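Local coordinates for protein estrogen receptor (PDB 4N1Y) that probably acts as a constitutively active, hormone-independent nuclear receptor that regulates transcription, here represented by its ligand-binding domain, at residues N58-S66 and S158-Q166; E80-F88 and H136-V147. All coordinates share one frame; numbering follows the deposited sequence.

Contact 1: N58-S66 and S158-Q166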
loop_
_atom_site.group_PDB
_atom_site.type_symbol
_atom_site.label_atom_id
_atom_site.label_comp_id
_atom_site.label_asym_id
_atom_site.label_seq_id
_atom_site.Cartn_x
_atom_site.Cartn_y
_atom_site.Cartn_z
ATOM N N ASN B 58 -17.459 -5.519 -15.698
ATOM C CA ASN B 58 -16.953 -6.444 -16.695
ATOM C C ASN B 58 -15.867 -7.340 -16.139
ATOM O O ASN B 58 -15.511 -8.325 -16.774
ATOM C CB ASN B 58 -16.396 -5.699 -17.908
ATOM C CG ASN B 58 -17.471 -5.066 -18.748
ATOM O OD1 ASN B 58 -18.300 -4.305 -18.255
ATOM N ND2 ASN B 58 -17.477 -5.394 -20.030
ATOM N N VAL B 59 -15.328 -7.011 -14.968
ATOM C CA VAL B 59 -14.318 -7.882 -14.381
ATOM C C VAL B 59 -14.997 -9.170 -13.937
ATOM O O VAL B 59 -15.888 -9.148 -13.095
ATOM C CB VAL B 59 -13.578 -7.207 -13.237
ATOM C CG1 VAL B 59 -12.545 -8.149 -12.665
ATOM C CG2 VAL B 59 -12.900 -5.923 -13.746
ATOM N N PRO B 60 -14.591 -10.299 -14.539
ATOM C CA PRO B 60 -15.296 -11.572 -14.369
ATOM C C PRO B 60 -15.432 -11.948 -12.906
ATOM O O PRO B 60 -14.443 -11.997 -12.173
ATOM C CB PRO B 60 -14.427 -12.577 -15.132
ATOM C CG PRO B 60 -13.143 -11.887 -15.363
ATOM C CD PRO B 60 -13.427 -10.435 -15.424
ATOM N N GLY B 61 -16.677 -12.165 -12.494
ATOM C CA GLY B 61 -16.999 -12.539 -11.135
ATOM C C GLY B 61 -17.668 -11.395 -10.405
ATOM O O GLY B 61 -18.513 -11.619 -9.541
ATOM N N TYR B 62 -17.327 -10.168 -10.790
ATOM C CA TYR B 62 -17.720 -8.973 -10.044
ATOM C C TYR B 62 -19.240 -8.775 -9.952
ATOM O O TYR B 62 -19.777 -8.408 -8.898
ATOM C CB TYR B 62 -17.080 -7.735 -10.682
ATOM C CG TYR B 62 -17.262 -6.460 -9.891
ATOM C CD1 TYR B 62 -16.358 -6.119 -8.888
ATOM C CD2 TYR B 62 -18.328 -5.600 -10.134
ATOM C CE1 TYR B 62 -16.513 -4.974 -8.145
ATOM C CE2 TYR B 62 -18.485 -4.438 -9.392
ATOM C CZ TYR B 62 -17.569 -4.140 -8.403
ATOM O OH TYR B 62 -17.690 -2.998 -7.666
ATOM N N THR B 63 -19.944 -9.026 -11.044
ATOM C CA THR B 63 -21.375 -8.802 -11.029
ATOM C C THR B 63 -22.106 -9.873 -10.211
ATOM O O THR B 63 -23.315 -9.796 -10.016
ATOM C CB THR B 63 -21.926 -8.745 -12.442
ATOM O OG1 THR B 63 -21.470 -9.886 -13.177
ATOM C CG2 THR B 63 -21.428 -7.482 -13.105
ATOM N N ASP B 64 -21.366 -10.873 -9.743
ATOM C CA ASP B 64 -21.929 -11.883 -8.853
ATOM C C ASP B 64 -21.727 -11.574 -7.358
ATOM O O ASP B 64 -22.272 -12.278 -6.506
ATOM C CB ASP B 64 -21.369 -13.254 -9.208
ATOM C CG ASP B 64 -21.759 -13.685 -10.610
ATOM O OD1 ASP B 64 -22.964 -13.573 -10.957
ATOM O OD2 ASP B 64 -20.858 -14.104 -11.373
ATOM N N LEU B 65 -20.931 -10.549 -7.042
ATOM C CA LEU B 65 -20.845 -10.026 -5.673
ATOM C C LEU B 65 -22.175 -9.338 -5.289
ATOM O O LEU B 65 -22.944 -8.926 -6.165
ATOM C CB LEU B 65 -19.694 -9.029 -5.551
ATOM C CG LEU B 65 -18.324 -9.515 -6.018
ATOM C CD1 LEU B 65 -17.287 -8.422 -5.907
ATOM C CD2 LEU B 65 -17.897 -10.714 -5.204
ATOM N N SER B 66 -22.462 -9.226 -3.995
ATOM C CA SER B 66 -23.611 -8.437 -3.537
ATOM C C SER B 66 -23.485 -6.970 -3.971
ATOM O O SER B 66 -22.362 -6.470 -4.147
ATOM C CB SER B 66 -23.754 -8.542 -2.021
ATOM O OG SER B 66 -22.770 -7.762 -1.367
ATOM N N SER B 158 -19.461 -11.039 0.592
ATOM C CA SER B 158 -19.085 -11.714 -0.639
ATOM C C SER B 158 -17.664 -12.280 -0.568
ATOM O O SER B 158 -16.998 -12.441 -1.593
ATOM C CB SER B 158 -19.224 -10.754 -1.816
ATOM O OG SER B 158 -20.552 -10.263 -1.900
ATOM N N TYR B 159 -17.194 -12.553 0.646
ATOM C CA TYR B 159 -15.827 -13.016 0.858
ATOM C C TYR B 159 -15.389 -14.137 -0.084
ATOM O O TYR B 159 -14.322 -14.061 -0.684
ATOM C CB TYR B 159 -15.644 -13.476 2.301
ATOM C CG TYR B 159 -14.274 -14.045 2.579
ATOM C CD1 TYR B 159 -13.199 -13.206 2.839
ATOM C CD2 TYR B 159 -14.049 -15.423 2.583
ATOM C CE1 TYR B 159 -11.944 -13.712 3.099
ATOM C CE2 TYR B 159 -12.781 -15.943 2.847
ATOM C CZ TYR B 159 -11.739 -15.075 3.098
ATOM O OH TYR B 159 -10.477 -15.548 3.362
ATOM N N ASN B 160 -16.220 -15.162 -0.210
ATOM C CA ASN B 160 -15.913 -16.314 -1.045
ATOM C C ASN B 160 -15.572 -16.006 -2.465
ATOM O O ASN B 160 -14.533 -16.403 -2.987
ATOM C CB ASN B 160 -17.110 -17.233 -1.112
ATOM C CG ASN B 160 -17.247 -18.034 0.088
ATOM O OD1 ASN B 160 -16.263 -18.261 0.785
ATOM N ND2 ASN B 160 -18.463 -18.504 0.357
ATOM N N GLN B 161 -16.466 -15.231 -3.054
ATOM C CA GLN B 161 -16.456 -14.922 -4.463
ATOM C C GLN B 161 -15.259 -14.040 -4.777
ATOM O O GLN B 161 -14.611 -14.204 -5.810
ATOM C CB GLN B 161 -17.771 -14.255 -4.787
ATOM C CG GLN B 161 -18.816 -14.830 -3.835
ATOM C CD GLN B 161 -20.175 -14.182 -3.916
ATOM O OE1 GLN B 161 -20.631 -13.776 -4.988
ATOM N NE2 GLN B 161 -20.824 -14.049 -2.757
ATOM N N ILE B 162 -14.983 -13.103 -3.873
ATOM C CA ILE B 162 -13.818 -12.244 -3.955
ATOM C C ILE B 162 -12.555 -13.091 -3.873
ATOM O O ILE B 162 -11.570 -12.848 -4.565
ATOM C CB ILE B 162 -13.827 -11.211 -2.841
ATOM C CG1 ILE B 162 -15.067 -10.333 -2.947
ATOM C CG2 ILE B 162 -12.577 -10.389 -2.877
ATOM C CD1 ILE B 162 -15.274 -9.509 -1.710
ATOM N N PHE B 163 -12.586 -14.098 -3.012
ATOM C CA PHE B 163 -11.444 -14.980 -2.908
ATOM C C PHE B 163 -11.213 -15.683 -4.237
ATOM O O PHE B 163 -10.104 -15.696 -4.747
ATOM C CB PHE B 163 -11.654 -16.008 -1.802
ATOM C CG PHE B 163 -10.573 -17.040 -1.733
ATOM C CD1 PHE B 163 -9.315 -16.708 -1.247
ATOM C CD2 PHE B 163 -10.811 -18.346 -2.150
ATOM C CE1 PHE B 163 -8.305 -17.664 -1.183
ATOM C CE2 PHE B 163 -9.811 -19.307 -2.090
ATOM C CZ PHE B 163 -8.559 -18.970 -1.608
ATOM N N ASN B 164 -12.284 -16.230 -4.801
ATOM C CA ASN B 164 -12.234 -16.895 -6.099
ATOM C C ASN B 164 -11.709 -15.964 -7.198
ATOM O O ASN B 164 -10.988 -16.403 -8.091
ATOM C CB ASN B 164 -13.605 -17.437 -6.478
ATOM C CG ASN B 164 -14.011 -18.640 -5.623
ATOM O OD1 ASN B 164 -13.170 -19.272 -4.982
ATOM N ND2 ASN B 164 -15.297 -18.984 -5.649
ATOM N N MET B 165 -12.104 -14.690 -7.158
ATOM C CA MET B 165 -11.642 -13.760 -8.174
ATOM C C MET B 165 -10.163 -13.492 -7.996
ATOM O O MET B 165 -9.418 -13.498 -8.966
ATOM C CB MET B 165 -12.434 -12.457 -8.157
ATOM C CG MET B 165 -13.870 -12.624 -8.618
ATOM S SD MET B 165 -14.863 -11.113 -8.541
ATOM C CE MET B 165 -13.962 -10.053 -9.667
ATOM N N GLN B 166 -9.744 -13.265 -6.755
ATOM C CA GLN B 166 -8.334 -13.055 -6.455
ATOM C C GLN B 166 -7.460 -14.220 -6.951
ATOM O O GLN B 166 -6.418 -14.009 -7.570
ATOM C CB GLN B 166 -8.139 -12.854 -4.949
ATOM C CG GLN B 166 -6.686 -12.583 -4.539
ATOM C CD GLN B 166 -6.442 -12.776 -3.052
ATOM O OE1 GLN B 166 -7.383 -12.979 -2.277
ATOM N NE2 GLN B 166 -5.176 -12.756 -2.654
#

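Contact 2: E80-F88 and H136-V147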
loop_
_atom_site.group_PDB
_atom_site.type_symbol
_atom_site.label_atom_id
_atom_site.label_comp_id
_atom_site.label_asym_id
_atom_site.label_seq_id
_atom_site.Cartn_x
_atom_site.Cartn_y
_atom_site.Cartn_z
ATOM N N GLU B 80 -7.081 4.856 -6.349
ATOM C CA GLU B 80 -5.926 4.050 -6.744
ATOM C C GLU B 80 -6.017 3.723 -8.231
ATOM O O GLU B 80 -5.040 3.841 -8.970
ATOM C CB GLU B 80 -5.841 2.751 -5.942
ATOM C CG GLU B 80 -5.997 2.904 -4.447
ATOM C CD GLU B 80 -6.070 1.560 -3.723
ATOM O OE1 GLU B 80 -5.259 0.665 -4.045
ATOM O OE2 GLU B 80 -6.973 1.382 -2.867
ATOM N N LEU B 81 -7.213 3.349 -8.674
ATOM C CA LEU B 81 -7.422 3.015 -10.073
ATOM C C LEU B 81 -7.115 4.208 -10.967
ATOM O O LEU B 81 -6.448 4.061 -11.983
ATOM C CB LEU B 81 -8.850 2.526 -10.299
ATOM C CG LEU B 81 -9.107 1.135 -9.708
ATOM C CD1 LEU B 81 -10.593 0.771 -9.750
ATOM C CD2 LEU B 81 -8.243 0.049 -10.376
ATOM N N LEU B 82 -7.601 5.389 -10.588
ATOM C CA LEU B 82 -7.299 6.593 -11.342
ATOM C C LEU B 82 -5.792 6.795 -11.479
ATOM O O LEU B 82 -5.303 7.018 -12.586
ATOM C CB LEU B 82 -7.938 7.816 -10.698
ATOM C CG LEU B 82 -9.460 7.850 -10.761
ATOM C CD1 LEU B 82 -9.998 9.034 -9.992
ATOM C CD2 LEU B 82 -9.921 7.925 -12.211
ATOM N N LEU B 83 -5.077 6.743 -10.356
ATOM C CA LEU B 83 -3.635 6.980 -10.344
ATOM C C LEU B 83 -2.875 5.864 -11.057
ATOM O O LEU B 83 -1.918 6.124 -11.790
ATOM C CB LEU B 83 -3.124 7.120 -8.914
ATOM C CG LEU B 83 -3.827 8.240 -8.139
ATOM C CD1 LEU B 83 -3.231 8.428 -6.738
ATOM C CD2 LEU B 83 -3.800 9.546 -8.926
ATOM N N LEU B 84 -3.305 4.624 -10.851
ATOM C CA LEU B 84 -2.658 3.504 -11.514
ATOM C C LEU B 84 -2.732 3.684 -13.021
ATOM O O LEU B 84 -1.745 3.480 -13.724
ATOM C CB LEU B 84 -3.290 2.173 -11.108
ATOM C CG LEU B 84 -2.667 0.999 -11.856
ATOM C CD1 LEU B 84 -1.377 0.632 -11.177
ATOM C CD2 LEU B 84 -3.594 -0.200 -11.891
ATOM N N ASN B 85 -3.901 4.074 -13.513
ATOM C CA ASN B 85 -4.082 4.279 -14.938
ATOM C C ASN B 85 -3.206 5.390 -15.460
ATOM O O ASN B 85 -2.487 5.234 -16.449
ATOM C CB ASN B 85 -5.536 4.608 -15.250
ATOM C CG ASN B 85 -6.433 3.417 -15.115
ATOM O OD1 ASN B 85 -5.963 2.279 -15.032
ATOM N ND2 ASN B 85 -7.736 3.659 -15.106
ATOM N N CYS B 86 -3.257 6.508 -14.755
ATOM C CA CYS B 86 -2.489 7.674 -15.119
ATOM C C CYS B 86 -1.005 7.357 -15.231
ATOM O O CYS B 86 -0.341 7.811 -16.165
ATOM C CB CYS B 86 -2.713 8.773 -14.097
ATOM S SG CYS B 86 -1.716 10.222 -14.421
ATOM N N ALA B 87 -0.502 6.550 -14.301
ATOM C CA ALA B 87 0.881 6.092 -14.356
ATOM C C ALA B 87 1.166 5.393 -15.678
ATOM O O ALA B 87 2.205 5.612 -16.296
ATOM C CB ALA B 87 1.189 5.164 -13.190
ATOM N N PHE B 88 0.251 4.532 -16.098
ATOM C CA PHE B 88 0.463 3.760 -17.313
ATOM C C PHE B 88 0.309 4.671 -18.526
ATOM O O PHE B 88 1.046 4.532 -19.500
ATOM C CB PHE B 88 -0.501 2.565 -17.402
ATOM C CG PHE B 88 -0.122 1.556 -18.467
ATOM C CD1 PHE B 88 0.921 0.662 -18.261
ATOM C CD2 PHE B 88 -0.784 1.529 -19.691
ATOM C CE1 PHE B 88 1.275 -0.266 -19.239
ATOM C CE2 PHE B 88 -0.427 0.613 -20.676
ATOM C CZ PHE B 88 0.608 -0.283 -20.446
ATOM N N HIS B 136 3.443 -4.703 -19.989
ATOM C CA HIS B 136 2.523 -4.836 -21.114
ATOM C C HIS B 136 1.102 -4.374 -20.724
ATOM O O HIS B 136 0.766 -4.361 -19.531
ATOM C CB HIS B 136 2.511 -6.287 -21.568
ATOM C CG HIS B 136 1.836 -6.511 -22.883
ATOM N ND1 HIS B 136 0.479 -6.741 -22.999
ATOM C CD2 HIS B 136 2.337 -6.560 -24.141
ATOM C CE1 HIS B 136 0.175 -6.910 -24.273
ATOM N NE2 HIS B 136 1.284 -6.803 -24.987
ATOM N N LYS B 137 0.290 -3.960 -21.702
ATOM C CA LYS B 137 -1.096 -3.552 -21.429
ATOM C C LYS B 137 -1.862 -4.641 -20.677
ATOM O O LYS B 137 -2.522 -4.363 -19.655
ATOM C CB LYS B 137 -1.845 -3.208 -22.713
ATOM C CG LYS B 137 -3.223 -2.613 -22.458
ATOM C CD LYS B 137 -4.048 -2.575 -23.732
ATOM C CE LYS B 137 -5.464 -2.052 -23.496
ATOM N NZ LYS B 137 -6.150 -1.747 -24.793
ATOM N N ASP B 138 -1.756 -5.878 -21.175
ATOM C CA ASP B 138 -2.406 -7.020 -20.539
ATOM C C ASP B 138 -2.055 -7.135 -19.073
ATOM O O ASP B 138 -2.886 -7.523 -18.262
ATOM C CB ASP B 138 -2.045 -8.317 -21.244
ATOM C CG ASP B 138 -2.672 -8.419 -22.597
ATOM O OD1 ASP B 138 -3.544 -7.581 -22.915
ATOM O OD2 ASP B 138 -2.308 -9.350 -23.336
ATOM N N GLU B 139 -0.812 -6.829 -18.733
ATOM C CA GLU B 139 -0.427 -6.858 -17.338
ATOM C C GLU B 139 -1.124 -5.725 -16.601
ATOM O O GLU B 139 -1.598 -5.923 -15.487
ATOM C CB GLU B 139 1.085 -6.762 -17.195
ATOM C CG GLU B 139 1.826 -7.832 -17.989
ATOM C CD GLU B 139 3.338 -7.742 -17.823
ATOM O OE1 GLU B 139 3.982 -7.097 -18.680
ATOM O OE2 GLU B 139 3.881 -8.306 -16.847
ATOM N N LEU B 140 -1.230 -4.554 -17.228
ATOM C CA LEU B 140 -1.893 -3.443 -16.558
ATOM C C LEU B 140 -3.379 -3.725 -16.321
ATOM O O LEU B 140 -3.901 -3.477 -15.225
ATOM C CB LEU B 140 -1.757 -2.144 -17.353
ATOM C CG LEU B 140 -2.631 -1.085 -16.642
ATOM C CD1 LEU B 140 -1.865 -0.235 -15.612
ATOM C CD2 LEU B 140 -3.414 -0.217 -17.614
ATOM N N LEU B 141 -4.051 -4.235 -17.351
ATOM C CA LEU B 141 -5.439 -4.658 -17.229
ATOM C C LEU B 141 -5.617 -5.577 -16.011
ATOM O O LEU B 141 -6.547 -5.413 -15.221
ATOM C CB LEU B 141 -5.890 -5.357 -18.511
ATOM C CG LEU B 141 -5.979 -4.393 -19.698
ATOM C CD1 LEU B 141 -6.473 -5.062 -20.958
ATOM C CD2 LEU B 141 -6.882 -3.246 -19.344
ATOM N N LEU B 142 -4.719 -6.540 -15.860
ATOM C CA LEU B 142 -4.805 -7.460 -14.737
ATOM C C LEU B 142 -4.563 -6.709 -13.445
ATOM O O LEU B 142 -5.235 -6.923 -12.444
ATOM C CB LEU B 142 -3.792 -8.593 -14.903
ATOM C CG LEU B 142 -4.160 -9.525 -16.064
ATOM C CD1 LEU B 142 -3.092 -10.595 -16.246
ATOM C CD2 LEU B 142 -5.564 -10.144 -15.871
ATOM N N LEU B 143 -3.634 -5.772 -13.493
ATOM C CA LEU B 143 -3.293 -4.996 -12.314
ATOM C C LEU B 143 -4.467 -4.184 -11.791
ATOM O O LEU B 143 -4.716 -4.164 -10.592
ATOM C CB LEU B 143 -2.138 -4.062 -12.644
ATOM C CG LEU B 143 -0.767 -4.703 -12.543
ATOM C CD1 LEU B 143 0.233 -3.771 -13.131
ATOM C CD2 LEU B 143 -0.445 -4.943 -11.086
ATOM N N GLN B 144 -5.191 -3.512 -12.676
ATOM C CA GLN B 144 -6.321 -2.749 -12.206
ATOM C C GLN B 144 -7.369 -3.704 -11.630
ATOM O O GLN B 144 -7.932 -3.445 -10.572
ATOM C CB GLN B 144 -6.880 -1.828 -13.291
ATOM C CG GLN B 144 -6.926 -2.357 -14.682
ATOM C CD GLN B 144 -7.280 -1.257 -15.670
ATOM O OE1 GLN B 144 -7.827 -1.510 -16.746
ATOM N NE2 GLN B 144 -6.929 -0.028 -15.319
ATOM N N ALA B 145 -7.618 -4.815 -12.309
ATOM C CA ALA B 145 -8.588 -5.781 -11.809
ATOM C C ALA B 145 -8.165 -6.225 -10.409
ATOM O O ALA B 145 -8.982 -6.321 -9.475
ATOM C CB ALA B 145 -8.692 -6.945 -12.728
ATOM N N MET B 146 -6.868 -6.452 -10.267
ATOM C CA MET B 146 -6.301 -6.822 -8.987
ATOM C C MET B 146 -6.476 -5.713 -7.941
ATOM O O MET B 146 -6.879 -5.978 -6.808
ATOM C CB MET B 146 -4.822 -7.149 -9.162
ATOM C CG MET B 146 -4.217 -7.734 -7.940
ATOM S SD MET B 146 -5.245 -9.080 -7.348
ATOM C CE MET B 146 -4.534 -10.412 -8.282
ATOM N N VAL B 147 -6.228 -4.468 -8.341
ATOM C CA VAL B 147 -6.367 -3.329 -7.433
ATOM C C VAL B 147 -7.791 -3.293 -6.890
ATOM O O VAL B 147 -8.015 -3.054 -5.708
ATOM C CB VAL B 147 -6.038 -1.991 -8.125
ATOM C CG1 VAL B 147 -6.423 -0.804 -7.213
ATOM C CG2 VAL B 147 -4.566 -1.924 -8.452
HETATM O O HOH W 1 -6.559 -1.842 -3.686
#

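Contact 1: N58-S66 and S158-Q166
M165 reaches across from the helix to lay its thioether along the backbone of the turn at P60, G61 and Y62. Its SD lies 3.4 Å from G61 C, and the bend about the last torsion (chi3 61°) carries CE to the side chains of V59 and Y62, the turn's first and last residues. There CE meets V59 CG1 at 3.8 Å and touches Y62 CB. V59 to Y62 form a type II beta turn with G61 in the third position, so the sulfur faces bare backbone; any beta carbon on G61 would run into M165 CG. An alanine in place of M165 would probably take one apolar partner from V59 and Y62 and open a gap beside the turn.

Further along, L65 supplies the other apolar patch. Its CD2 branch lies 3.6 Å from I162 CG1 and also rests against the CB atoms of S158 and Q161, the I162 side chain crossing at about a right angle.

Polar contact gathers at the start of helix 159-180. S66 N donates to S158 OG at 3.0 Å in a nearly straight bond (169°), and that hydroxyl is also hydrogen-bonded to D69. S66 caps helix 67-89 through OG to D69 N. The 58-66 loop and the D69-Q70 pair after it match the signature motif of nuclear receptor ligand-binding domains.

Contact 2: E80-F88 and H136-V147
E80 and V147 meet at one end of an antiparallel helix pair, 67-89 against 137-149, within the central layer of the three-layered helical sandwich of the nuclear receptor ligand-binding domain. The two segment axes run 10.1 Å apart at 165°. A water donates to both E80 OE1, at 2.8 Å, and the carbonyl oxygen of V147, bridging the helices beside V147 CG1; the same carboxylate oxygen forms a salt bridge with R199, so this buried charge has a mate.

One residue on, L81 sends CD2 across the Q144 side chain at about a right angle, and the same methyl lies 3.7 Å from V147 CG1. L84 comes next as the knob of the interface, seated in a hole formed by L140, L143, Q144 and V147. The first torsion turns CG away from the backbone N and brings CD2 to 3.7 Å from Q144 CA, while CG packs against L140 CD1. M130 of helix 117-132 also touches the L84 side chain. N85 crosses Q144 with their amide planes 65° apart; the modelled approach of N85 OD1 to Q144 NE2 is doubtful and is not a hydrogen bond.

F88 completes the row where the partner helix begins. That beginning is fixed by a capping box: H136 N donates to E139 OE1, and H136 ND1 accepts from D138 N. The far end of the ring, CZ, comes to 3.8 Å from K137 CA. L140 grips the phenylalanine in two places: its CD1 methyl lies 3.6 Å from F88 CB, and its CB sits over the ring face in a CH-pi contact, 4.0 Å from the centroid and 13° off the ring normal.

Contact 2 belongs to the core, centred about 6 Å from the centre of the chain, whereas contact 1 lies about 19 Å out and is only partly buried. They draw on neighbouring elements: the 58-66 loop leads into helix 67-89, and helix 137-149 is followed by helix 159-180. Depth shapes the chemistry. Between the two core helices, leucine, valine and aromatic packing dominates, with water as the polar bridge; at the periphery a thioether lies against the peptide backbone of a turn and a serine takes a direct hydrogen bond. The contacts meet where V59 CG1 packs on A145 CB at 4.0 Å. M146 and Q166 both reach the second subunit.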